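Local atomic coordinates of mitochondrial edited mRNA stability factor 1 (Trypanosoma brucei, PDB entry 6NL1), a protein that processes the 5' ends of mitochondrial mRNAs, probably through its Nudix domain, and probably contributes to the stability of edited transcripts. Residues L227-P230 and D231-P234. Numbering follows the deposited sequence.
Sequences LRPP and DIPP
Arg228 reaches forward over a tight turn to the carbonyl of Ile232, its NH1 donating a hydrogen bond of 3.2 Å to Ile232 O. The acceptor sits at the guanidinium edge, in plane, while Pro234 CA lies over one face, displaced from its centre. A bend at chi3 (106°) swings the guanidinium round to that position, and NE bonds back to Arg225 O. The turn itself is a type I beta turn from Pro229 to Ile232, with Pro230 and Asp231 at its corners, closed by the 3.1 Å hydrogen bond from Ile232 N to Pro229 O. Water 1 donates to both Pro229 O and Ile232 O, so it bridges the two ends of the turn. On the apolar side, Ile232 CD1 packs against Pro229 CG at a snug 3.5 Å, and Ile232 CG2 rests 3.8 Å from Arg228 CD. Asp231 OD1 comes within 3.2 Å of Pro229 CB; its carboxylate is held by Trp286 NE1 through OD1 and by a salt bridge from OD2 to Arg287. This proline-rich loop lies at the surface of the Nudix domain and connects antiparallel neighbours, strand 216-223 and strand 235-238, with Pro229 also touching Met118.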
loop_
_atom_site.group_PDB
_atom_site.type_symbol
_atom_site.label_atom_id
_atom_site.label_comp_id
_atom_site.label_asym_id
_atom_site.label_seq_id
_atom_site.Cartn_x
_atom_site.Cartn_y
_atom_site.Cartn_z
ATOM N N LEU A 227 -7.538 -11.774 4.624
ATOM C CA LEU A 227 -8.552 -10.811 4.219
ATOM C C LEU A 227 -7.886 -9.638 3.526
ATOM O O LEU A 227 -7.411 -8.708 4.176
ATOM C CB LEU A 227 -9.359 -10.312 5.417
ATOM C CG LEU A 227 -10.661 -11.066 5.687
ATOM C CD1 LEU A 227 -11.200 -10.737 7.075
ATOM C CD2 LEU A 227 -11.696 -10.760 4.606
ATOM N N ARG A 228 -7.865 -9.686 2.201
ATOM C CA ARG A 228 -7.148 -8.701 1.407
ATOM C C ARG A 228 -7.936 -8.510 0.110
ATOM O O ARG A 228 -8.663 -9.415 -0.312
ATOM C CB ARG A 228 -5.705 -9.192 1.139
ATOM C CG ARG A 228 -5.623 -10.326 0.115
ATOM C CD ARG A 228 -4.200 -10.899 -0.077
ATOM N NE ARG A 228 -4.126 -12.205 0.556
ATOM C CZ ARG A 228 -4.143 -13.359 -0.094
ATOM N NH1 ARG A 228 -4.189 -13.382 -1.414
ATOM N NH2 ARG A 228 -4.082 -14.488 0.588
ATOM N N PRO A 229 -7.819 -7.327 -0.513
ATOM C CA PRO A 229 -8.446 -7.122 -1.823
ATOM C C PRO A 229 -7.915 -8.119 -2.855
ATOM O O PRO A 229 -6.787 -8.593 -2.748
ATOM C CB PRO A 229 -8.048 -5.682 -2.188
ATOM C CG PRO A 229 -6.904 -5.354 -1.313
ATOM C CD PRO A 229 -7.110 -6.125 -0.045
ATOM N N PRO A 230 -8.738 -8.448 -3.851
ATOM C CA PRO A 230 -8.397 -9.477 -4.839
ATOM C C PRO A 230 -7.178 -9.167 -5.713
ATOM O O PRO A 230 -6.672 -10.089 -6.343
ATOM C CB PRO A 230 -9.661 -9.551 -5.707
ATOM C CG PRO A 230 -10.311 -8.227 -5.533
ATOM C CD PRO A 230 -10.077 -7.890 -4.089
ATOM N N ASP A 231 -6.711 -7.919 -5.755
ATOM C CA ASP A 231 -5.544 -7.586 -6.578
ATOM C C ASP A 231 -4.211 -7.842 -5.861
ATOM O O ASP A 231 -3.138 -7.653 -6.429
ATOM C CB ASP A 231 -5.618 -6.134 -7.072
ATOM C CG ASP A 231 -5.672 -5.121 -5.932
ATOM O OD1 ASP A 231 -6.453 -5.312 -4.975
ATOM O OD2 ASP A 231 -4.937 -4.121 -6.001
ATOM N N ILE A 232 -4.279 -8.266 -4.606
ATOM C CA ILE A 232 -3.065 -8.500 -3.835
ATOM C C ILE A 232 -2.801 -10.003 -3.689
ATOM O O ILE A 232 -3.650 -10.742 -3.220
ATOM C CB ILE A 232 -3.146 -7.812 -2.455
ATOM C CG1 ILE A 232 -3.230 -6.291 -2.635
ATOM C CG2 ILE A 232 -1.937 -8.175 -1.573
ATOM C CD1 ILE A 232 -3.440 -5.551 -1.325
ATOM N N PRO A 233 -1.615 -10.454 -4.109
ATOM C CA PRO A 233 -1.264 -11.877 -4.037
ATOM C C PRO A 233 -0.940 -12.295 -2.597
ATOM O O PRO A 233 -0.864 -11.438 -1.714
ATOM C CB PRO A 233 -0.012 -11.961 -4.914
ATOM C CG PRO A 233 0.641 -10.612 -4.724
ATOM C CD PRO A 233 -0.509 -9.629 -4.632
ATOM N N PRO A 234 -0.767 -13.604 -2.359
ATOM C CA PRO A 234 -0.408 -14.092 -1.023
ATOM C C PRO A 234 0.915 -13.513 -0.492
ATOM O O PRO A 234 1.020 -13.232 0.706
ATOM C CB PRO A 234 -0.271 -15.605 -1.225
ATOM C CG PRO A 234 -1.111 -15.907 -2.408
ATOM C CD PRO A 234 -0.985 -14.709 -3.313
HETATM O O HOH W 1 -6.331 -11.753 -3.265
#